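Local coordinates for putative immunoglobulin-blocking virulence protein (Mycoplasma mycoides subsp. capri, PDB 7ADK), which probably binds host antibodies and helps to block or inactivate them as a virulence factor, at residues A[516-521]-A[558-563]; A[158-163]-A[573-578]; A[617-622]-A[653-658]. All blocks are in the same frame, centred on the assembly; numbering follows the deposited sequence.

Contact 1 of 3, residues A[516-521]-A[558-563]; sequences SYNPLA and QEDFSN
An Asx turn at the C-terminal end of strand 516-517, built on Asn518, meets Asp560 in the loop that follows the neighbouring strand 553-555. Asn518 uses both ends of its amide. ND2 gives a hydrogen bond to Asp560 OD2 at 2.8 Å, nearly straight at 166°; OD2 lies in the amide plane of Asn518 and receives the N-H on its syn lone pair. The two flat groups nevertheless stand almost perpendicular, 89° apart. At the other end, OD1 accepts from Leu520 N at 3.1 Å, which closes the turn. CG of Asn518 lies opposite its own backbone N (chi1 -167°), a position that carries the amide across to the aspartate, and the bonds at both ends should hold it against rotation. Asparagine suits the place because it donates and accepts at once. Leu520 faces Asp560 from the same segment as Asn518, its CD1 3.8 Å from Asp560 CG, adding an apolar flank to the buried carboxylate. That charge has further partners: OD1 forms a salt bridge with Arg568 of helix 567-579, and OD2 also receives Asp557 N. Arg568 in turn packs against Leu520. Tyr517 and Ala555 are joined through backbone hydrogen bonds, so the polar link ties two adjacent turns just beyond paired strands, an arrangement consistent with a parallel-sheet solenoid of the leucine-rich-repeat kind.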
loop_
_atom_site.group_PDB
_atom_site.type_symbol
_atom_site.label_atom_id
_atom_site.label_comp_id
_atom_site.label_asym_id
_atom_site.label_seq_id
_atom_site.Cartn_x
_atom_site.Cartn_y
_atom_site.Cartn_z
ATOM N N SER A 516 -2.250 16.888 9.428
ATOM C CA SER A 516 -3.058 17.920 10.078
ATOM C C SER A 516 -2.238 18.724 11.073
ATOM O O SER A 516 -1.277 18.218 11.642
ATOM C CB SER A 516 -4.222 17.296 10.827
ATOM O OG SER A 516 -4.935 16.338 10.098
ATOM N N TYR A 517 -2.667 19.939 11.363
ATOM C CA TYR A 517 -2.237 20.683 12.536
ATOM C C TYR A 517 -3.468 21.245 13.230
ATOM O O TYR A 517 -4.494 21.511 12.601
ATOM C CB TYR A 517 -1.208 21.758 12.160
ATOM C CG TYR A 517 -1.708 22.908 11.308
ATOM C CD1 TYR A 517 -1.853 22.733 9.928
ATOM C CD2 TYR A 517 -2.000 24.159 11.878
ATOM C CE1 TYR A 517 -2.270 23.794 9.108
ATOM C CE2 TYR A 517 -2.436 25.221 11.065
ATOM C CZ TYR A 517 -2.552 25.047 9.673
ATOM O OH TYR A 517 -2.882 26.087 8.877
ATOM N N ASN A 518 -3.375 21.423 14.541
ATOM C CA ASN A 518 -4.343 22.232 15.259
ATOM C C ASN A 518 -3.919 23.700 15.105
ATOM O O ASN A 518 -2.810 24.042 15.508
ATOM C CB ASN A 518 -4.424 21.759 16.716
ATOM C CG ASN A 518 -5.612 22.337 17.452
ATOM O OD1 ASN A 518 -5.980 23.479 17.276
ATOM N ND2 ASN A 518 -6.250 21.574 18.291
ATOM N N PRO A 519 -4.745 24.603 14.554
ATOM C CA PRO A 519 -4.316 25.980 14.373
ATOM C C PRO A 519 -4.070 26.711 15.695
ATOM O O PRO A 519 -3.187 27.555 15.760
ATOM C CB PRO A 519 -5.403 26.611 13.519
ATOM C CG PRO A 519 -6.650 25.795 13.822
ATOM C CD PRO A 519 -6.084 24.398 14.030
ATOM N N LEU A 520 -4.723 26.312 16.786
ATOM C CA LEU A 520 -4.479 26.845 18.126
ATOM C C LEU A 520 -3.118 26.431 18.709
ATOM O O LEU A 520 -2.580 27.146 19.544
ATOM C CB LEU A 520 -5.621 26.398 19.046
ATOM C CG LEU A 520 -7.018 26.832 18.579
ATOM C CD1 LEU A 520 -8.069 26.095 19.383
ATOM C CD2 LEU A 520 -7.207 28.330 18.751
ATOM N N ALA A 521 -2.508 25.332 18.255
ATOM C CA ALA A 521 -1.188 24.884 18.713
ATOM C C ALA A 521 -0.025 25.809 18.320
ATOM O O ALA A 521 1.078 25.628 18.822
ATOM C CB ALA A 521 -0.933 23.469 18.197
ATOM N N GLN A 558 -10.087 17.562 21.473
ATOM C CA GLN A 558 -11.275 17.468 22.333
ATOM C C GLN A 558 -11.422 18.618 23.334
ATOM O O GLN A 558 -12.533 19.077 23.569
ATOM C CB GLN A 558 -11.318 16.123 23.064
ATOM C CG GLN A 558 -12.606 15.888 23.868
ATOM C CD GLN A 558 -13.891 15.993 23.041
ATOM O OE1 GLN A 558 -14.374 15.047 22.441
ATOM N NE2 GLN A 558 -14.518 17.138 22.986
ATOM N N GLU A 559 -10.319 19.110 23.888
ATOM C CA GLU A 559 -10.257 20.224 24.834
ATOM C C GLU A 559 -10.571 21.608 24.216
ATOM O O GLU A 559 -10.550 22.623 24.911
ATOM C CB GLU A 559 -8.902 20.182 25.566
ATOM C CG GLU A 559 -7.632 20.179 24.688
ATOM C CD GLU A 559 -7.031 18.776 24.457
ATOM O OE1 GLU A 559 -7.788 17.816 24.224
ATOM O OE2 GLU A 559 -5.795 18.619 24.533
ATOM N N ASP A 560 -10.896 21.675 22.921
ATOM C CA ASP A 560 -11.280 22.890 22.187
ATOM C C ASP A 560 -12.805 23.103 22.104
ATOM O O ASP A 560 -13.267 23.994 21.398
ATOM C CB ASP A 560 -10.639 22.886 20.787
ATOM C CG ASP A 560 -9.122 22.668 20.757
ATOM O OD1 ASP A 560 -8.422 23.081 21.705
ATOM O OD2 ASP A 560 -8.609 22.144 19.744
ATOM N N PHE A 561 -13.605 22.296 22.806
ATOM C CA PHE A 561 -15.068 22.285 22.720
ATOM C C PHE A 561 -15.729 21.913 24.068
ATOM O O PHE A 561 -16.564 21.016 24.146
ATOM C CB PHE A 561 -15.451 21.365 21.551
ATOM C CG PHE A 561 -16.903 21.397 21.126
ATOM C CD1 PHE A 561 -17.418 22.522 20.462
ATOM C CD2 PHE A 561 -17.749 20.310 21.408
ATOM C CE1 PHE A 561 -18.768 22.568 20.102
ATOM C CE2 PHE A 561 -19.102 20.367 21.068
ATOM C CZ PHE A 561 -19.612 21.493 20.412
ATOM N N SER A 562 -15.316 22.534 25.172
ATOM C CA SER A 562 -15.678 22.072 26.520
ATOM C C SER A 562 -17.166 22.262 26.874
ATOM O O SER A 562 -17.813 21.313 27.313
ATOM C CB SER A 562 -14.793 22.735 27.580
ATOM O OG SER A 562 -13.437 22.468 27.327
ATOM N N ASN A 563 -17.729 23.469 26.716
ATOM C CA ASN A 563 -19.026 23.843 27.326
ATOM C C ASN A 563 -20.202 23.946 26.327
ATOM O O ASN A 563 -21.160 24.685 26.552
ATOM C CB ASN A 563 -18.853 25.110 28.199
ATOM C CG ASN A 563 -17.925 24.955 29.394
ATOM O OD1 ASN A 563 -17.192 23.994 29.561
ATOM N ND2 ASN A 563 -17.928 25.902 30.300
#

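Contact 2 of 3, residues A[158-163]-A[573-578]; sequences RKISNP and LRMVYY
Ile160 follows directly on a Schellman motif, the turn that closes helix 153-157, and rests its side chain on the flank of helix 567-579 at Arg574 and Met575. CD1 reaches the helix backbone, 3.5 Å from Met575 N, and lies 3.9 Å from Arg574 CB. CG1 lies against Met575, 3.7 Å from its CB, as the two side chains slide past each other in opposite directions. With CG1 anti to the backbone N (chi1 -168°) and the next torsion also extended, the isoleucine is stretched out to the helix, and its wholly apolar branches suit a buried place where no hydrogen bond crosses. Lys159, with its positive phi, makes the reversal that turns the chain from helix 153-157 toward this surface.

Further out the packing is framed by charge. Arg574 leaves the apolar patch as a chain extended from CG to NE and carries its guanidinium to Asp155 in a salt bridge, with Asp627 O as a second partner. Arg158 bridges to Asp571 and Glu567 on the same helix, so salt bridges running both ways join the turn to the helix, while Ser161, bonded back to Asp155, holds the turn itself. Met575 stays alongside the loop backbone before its end leads off: its CG passes 3.4 Å from Ile160 O.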
loop_
_atom_site.group_PDB
_atom_site.type_symbol
_atom_site.label_atom_id
_atom_site.label_comp_id
_atom_site.label_asym_id
_atom_site.label_seq_id
_atom_site.Cartn_x
_atom_site.Cartn_y
_atom_site.Cartn_z
ATOM N N ARG A 158 -8.174 39.054 20.676
ATOM C CA ARG A 158 -8.400 37.593 20.655
ATOM C C ARG A 158 -7.114 36.749 20.616
ATOM O O ARG A 158 -7.194 35.527 20.533
ATOM C CB ARG A 158 -9.317 37.205 19.481
ATOM C CG ARG A 158 -10.712 37.834 19.488
ATOM C CD ARG A 158 -11.534 37.558 20.745
ATOM N NE ARG A 158 -11.811 36.129 20.955
ATOM C CZ ARG A 158 -12.439 35.614 21.991
ATOM N NH1 ARG A 158 -12.916 36.324 22.950
ATOM N NH2 ARG A 158 -12.619 34.351 22.116
ATOM N N LYS A 159 -5.932 37.375 20.626
ATOM C CA LYS A 159 -4.612 36.723 20.520
ATOM C C LYS A 159 -4.537 35.764 19.324
ATOM O O LYS A 159 -4.218 34.583 19.445
ATOM C CB LYS A 159 -4.187 36.103 21.867
ATOM C CG LYS A 159 -4.199 37.131 23.014
ATOM C CD LYS A 159 -3.383 36.683 24.228
ATOM C CE LYS A 159 -1.870 36.799 24.020
ATOM N NZ LYS A 159 -1.401 38.194 23.984
ATOM N N ILE A 160 -4.926 36.296 18.170
ATOM C CA ILE A 160 -5.153 35.568 16.916
ATOM C C ILE A 160 -4.288 36.140 15.772
ATOM O O ILE A 160 -3.993 35.440 14.812
ATOM C CB ILE A 160 -6.677 35.554 16.644
ATOM C CG1 ILE A 160 -7.082 34.581 15.537
ATOM C CG2 ILE A 160 -7.193 36.970 16.359
ATOM C CD1 ILE A 160 -8.543 34.735 15.110
ATOM N N SER A 161 -3.817 37.384 15.885
ATOM C CA SER A 161 -2.742 37.971 15.070
ATOM C C SER A 161 -1.383 37.333 15.375
ATOM O O SER A 161 -1.254 36.508 16.278
ATOM C CB SER A 161 -2.676 39.491 15.293
ATOM O OG SER A 161 -2.470 39.816 16.652
ATOM N N ASN A 162 -0.340 37.697 14.618
ATOM C CA ASN A 162 1.010 37.190 14.874
ATOM C C ASN A 162 1.547 37.743 16.217
ATOM O O ASN A 162 1.442 38.944 16.464
ATOM C CB ASN A 162 1.923 37.513 13.676
ATOM C CG ASN A 162 3.090 36.542 13.565
ATOM O OD1 ASN A 162 2.919 35.340 13.524
ATOM N ND2 ASN A 162 4.313 36.989 13.561
ATOM N N PRO A 163 2.133 36.903 17.086
ATOM C CA PRO A 163 2.311 37.202 18.510
ATOM C C PRO A 163 3.351 38.269 18.866
ATOM O O PRO A 163 3.368 38.748 19.996
ATOM C CB PRO A 163 2.695 35.856 19.144
ATOM C CG PRO A 163 3.342 35.091 17.997
ATOM C CD PRO A 163 2.472 35.513 16.833
ATOM N N LEU A 573 -10.000 28.998 13.659
ATOM C CA LEU A 573 -10.380 28.931 12.248
ATOM C C LEU A 573 -10.040 30.233 11.510
ATOM O O LEU A 573 -9.407 30.211 10.456
ATOM C CB LEU A 573 -11.878 28.589 12.216
ATOM C CG LEU A 573 -12.440 28.007 10.932
ATOM C CD1 LEU A 573 -11.928 26.614 10.710
ATOM C CD2 LEU A 573 -13.950 27.904 11.012
ATOM N N ARG A 574 -10.383 31.386 12.089
ATOM C CA ARG A 574 -10.060 32.708 11.540
ATOM C C ARG A 574 -8.569 33.037 11.636
ATOM O O ARG A 574 -8.090 33.788 10.795
ATOM C CB ARG A 574 -10.955 33.761 12.215
ATOM C CG ARG A 574 -10.859 35.154 11.569
ATOM C CD ARG A 574 -11.894 36.125 12.143
ATOM N NE ARG A 574 -11.945 37.420 11.436
ATOM C CZ ARG A 574 -11.091 38.422 11.529
ATOM N NH1 ARG A 574 -10.002 38.326 12.210
ATOM N NH2 ARG A 574 -11.324 39.553 10.958
ATOM N N MET A 575 -7.814 32.445 12.570
ATOM C CA MET A 575 -6.354 32.580 12.638
ATOM C C MET A 575 -5.707 32.253 11.298
ATOM O O MET A 575 -4.960 33.042 10.727
ATOM C CB MET A 575 -5.762 31.675 13.732
ATOM C CG MET A 575 -4.367 32.174 14.098
ATOM S SD MET A 575 -3.355 31.078 15.103
ATOM C CE MET A 575 -2.780 29.966 13.823
ATOM N N VAL A 576 -6.070 31.109 10.742
ATOM C CA VAL A 576 -5.573 30.628 9.459
ATOM C C VAL A 576 -6.220 31.369 8.293
ATOM O O VAL A 576 -5.545 31.864 7.397
ATOM C CB VAL A 576 -5.841 29.128 9.367
ATOM C CG1 VAL A 576 -5.271 28.563 8.093
ATOM C CG2 VAL A 576 -5.240 28.404 10.554
ATOM N N TYR A 577 -7.546 31.468 8.305
ATOM C CA TYR A 577 -8.299 31.971 7.171
ATOM C C TYR A 577 -8.205 33.484 6.983
ATOM O O TYR A 577 -8.446 33.918 5.862
ATOM C CB TYR A 577 -9.744 31.450 7.254
ATOM C CG TYR A 577 -9.945 29.932 7.111
ATOM C CD1 TYR A 577 -8.938 29.105 6.576
ATOM C CD2 TYR A 577 -11.167 29.334 7.489
ATOM C CE1 TYR A 577 -9.136 27.730 6.420
ATOM C CE2 TYR A 577 -11.365 27.946 7.343
ATOM C CZ TYR A 577 -10.347 27.137 6.807
ATOM O OH TYR A 577 -10.526 25.801 6.642
ATOM N N TYR A 578 -7.839 34.295 7.985
ATOM C CA TYR A 578 -7.731 35.764 7.845
ATOM C C TYR A 578 -6.712 36.469 8.751
ATOM O O TYR A 578 -6.005 37.337 8.259
ATOM C CB TYR A 578 -9.089 36.445 8.042
ATOM C CG TYR A 578 -10.162 36.064 7.042
ATOM C CD1 TYR A 578 -10.120 36.582 5.734
ATOM C CD2 TYR A 578 -11.176 35.164 7.404
ATOM C CE1 TYR A 578 -11.085 36.189 4.790
ATOM C CE2 TYR A 578 -12.136 34.765 6.463
ATOM C CZ TYR A 578 -12.095 35.281 5.157
ATOM O OH TYR A 578 -13.030 34.875 4.269
#

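Contact 3 of 3, residues A[617-622]-A[653-658]; sequences IKSLKG and SSDELN
Ser619 and Asp655 form the close, polar heart of this contact between two loops, while Lys621 and Asn658 flank it where the protein opens to solvent. Ser619 OG donates to Asp655 OD2 at 3.2 Å and meets that oxygen nearly along its C-O bond rather than clearly on one lone pair. The same hydroxyl accepts from Lys621 N at 3.3 Å, an ST turn that folds the 617-622 loop around its serine. OG is placed between the backbone N and the carbonyl carbon (chi1 59°), from where it can serve its own turn and the opposite loop together. Serine is apt here: a short side chain able to donate and accept at one atom in a buried spot. On the other side, Asp655 O accepts Asn658 N at 2.9 Å, which curls the 653-658 loop and brings Asn658 round beside Lys621.

The outer part is looser in kind as well as in place. The methylenes of Lys621 run side by side with Asn658, CD lying 3.6 Å from ND2 and CG 3.7 Å from Asn658 O, and no hydrogen bond joins the pair. Bends at its last two torsions then lead the lysine's ammonium away. NZ of Lys621 is 6.4 Å from Asp655 OD2, and NZ of Lys618 is 6.7 Å from the same oxygen; these are not salt bridges, although both charges probably favour the carboxylate from a distance.

Behind the pair lies helix 698-709, whose Tyr707 packs on Ser619 and bonds to Lys618 O, and whose Asn703 bonds to Glu656 O. The contact therefore joins the loops following strands 608-610 and 650-652 beside that helix, while Gly622 O reaches back to Asn570 of helix 567-579.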
loop_
_atom_site.group_PDB
_atom_site.type_symbol
_atom_site.label_atom_id
_atom_site.label_comp_id
_atom_site.label_asym_id
_atom_site.label_seq_id
_atom_site.Cartn_x
_atom_site.Cartn_y
_atom_site.Cartn_z
ATOM N N ILE A 617 -19.354 17.653 17.662
ATOM C CA ILE A 617 -19.628 18.346 16.400
ATOM C C ILE A 617 -20.212 17.381 15.357
ATOM O O ILE A 617 -19.622 16.343 15.053
ATOM C CB ILE A 617 -18.359 19.057 15.882
ATOM C CG1 ILE A 617 -17.832 20.046 16.934
ATOM C CG2 ILE A 617 -18.625 19.797 14.565
ATOM C CD1 ILE A 617 -16.489 20.653 16.600
ATOM N N LYS A 618 -21.360 17.732 14.776
ATOM C CA LYS A 618 -22.073 16.910 13.779
ATOM C C LYS A 618 -22.265 17.600 12.428
ATOM O O LYS A 618 -22.710 16.991 11.469
ATOM C CB LYS A 618 -23.407 16.456 14.398
ATOM C CG LYS A 618 -23.181 15.354 15.448
ATOM C CD LYS A 618 -24.440 14.971 16.220
ATOM C CE LYS A 618 -24.927 16.013 17.234
ATOM N NZ LYS A 618 -24.083 16.119 18.442
ATOM N N SER A 619 -21.933 18.871 12.327
ATOM C CA SER A 619 -22.351 19.776 11.266
ATOM C C SER A 619 -21.424 20.992 11.210
ATOM O O SER A 619 -20.623 21.208 12.115
ATOM C CB SER A 619 -23.791 20.206 11.571
ATOM O OG SER A 619 -23.918 20.845 12.822
ATOM N N LEU A 620 -21.562 21.841 10.198
ATOM C CA LEU A 620 -20.994 23.201 10.198
ATOM C C LEU A 620 -21.826 24.213 11.029
ATOM O O LEU A 620 -21.691 25.418 10.829
ATOM C CB LEU A 620 -20.762 23.666 8.745
ATOM C CG LEU A 620 -19.394 23.309 8.146
ATOM C CD1 LEU A 620 -19.077 21.830 8.193
ATOM C CD2 LEU A 620 -19.347 23.747 6.687
ATOM N N LYS A 621 -22.704 23.772 11.945
ATOM C CA LYS A 621 -23.436 24.679 12.847
ATOM C C LYS A 621 -22.447 25.472 13.707
ATOM O O LYS A 621 -21.527 24.898 14.272
ATOM C CB LYS A 621 -24.411 23.893 13.747
ATOM C CG LYS A 621 -25.347 24.804 14.558
ATOM C CD LYS A 621 -26.107 24.088 15.679
ATOM C CE LYS A 621 -25.363 24.062 17.010
ATOM N NZ LYS A 621 -25.418 25.360 17.718
ATOM N N GLY A 622 -22.659 26.775 13.843
ATOM C CA GLY A 622 -21.890 27.645 14.730
ATOM C C GLY A 622 -20.503 28.022 14.228
ATOM O O GLY A 622 -19.749 28.640 14.961
ATOM N N SER A 653 -29.652 15.214 15.506
ATOM C CA SER A 653 -30.864 15.933 15.907
ATOM C C SER A 653 -31.541 16.598 14.694
ATOM O O SER A 653 -30.986 16.667 13.599
ATOM C CB SER A 653 -30.508 16.947 17.004
ATOM O OG SER A 653 -31.644 17.543 17.585
ATOM N N SER A 654 -32.688 17.246 14.862
ATOM C CA SER A 654 -33.239 18.160 13.853
ATOM C C SER A 654 -32.583 19.564 13.926
ATOM O O SER A 654 -33.261 20.585 13.963
ATOM C CB SER A 654 -34.768 18.155 13.949
ATOM O OG SER A 654 -35.348 18.461 12.706
ATOM N N ASP A 655 -31.248 19.641 13.956
ATOM C CA ASP A 655 -30.459 20.867 13.712
ATOM C C ASP A 655 -30.159 21.082 12.216
ATOM O O ASP A 655 -29.556 22.075 11.825
ATOM C CB ASP A 655 -29.137 20.872 14.510
ATOM C CG ASP A 655 -28.023 20.008 13.911
ATOM O OD1 ASP A 655 -28.352 18.954 13.348
ATOM O OD2 ASP A 655 -26.826 20.367 14.001
ATOM N N GLU A 656 -30.557 20.160 11.346
ATOM C CA GLU A 656 -30.260 20.203 9.917
ATOM C C GLU A 656 -30.882 21.401 9.212
ATOM O O GLU A 656 -30.390 21.803 8.172
ATOM C CB GLU A 656 -30.694 18.897 9.247
ATOM C CG GLU A 656 -29.943 17.696 9.819
ATOM C CD GLU A 656 -30.010 16.480 8.904
ATOM O OE1 GLU A 656 -31.043 15.781 8.908
ATOM O OE2 GLU A 656 -29.031 16.232 8.174
ATOM N N LEU A 657 -31.909 22.025 9.794
ATOM C CA LEU A 657 -32.471 23.303 9.344
ATOM C C LEU A 657 -31.436 24.442 9.404
ATOM O O LEU A 657 -31.529 25.417 8.660
ATOM C CB LEU A 657 -33.661 23.676 10.242
ATOM C CG LEU A 657 -34.903 22.777 10.141
ATOM C CD1 LEU A 657 -34.799 21.479 10.932
ATOM C CD2 LEU A 657 -36.101 23.534 10.699
ATOM N N ASN A 658 -30.451 24.307 10.291
ATOM C CA ASN A 658 -29.448 25.300 10.645
ATOM C C ASN A 658 -28.018 24.721 10.749
ATOM O O ASN A 658 -27.159 25.302 11.406
ATOM C CB ASN A 658 -29.914 26.056 11.900
ATOM C CG ASN A 658 -30.077 25.170 13.117
ATOM O OD1 ASN A 658 -31.133 24.620 13.382
ATOM N ND2 ASN A 658 -29.054 25.039 13.908
#

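In the fold
Contacts 1 and 2 are buried and share helix 567-579: contact 2 packs directly on it, whereas contact 1 meets it through the Asp560-Arg568 salt bridge and by packing on Val576. There the two contacts touch, Pro519 and Tyr517 resting on that valine. Contact 3, about 19 Å from contact 1 between centres, is only partly buried and lies further along the parallel sheet; Phe561 packing on Ile617 links the two. Their chemistry follows their place. Contact 2 brings a segment from far earlier in the chain and is apolar across the interface, while contacts 1 and 3 join loops close in sequence through a single side-chain hydrogen bond to an aspartate, salt-bridged in contact 1 but near more distant lysines in contact 3.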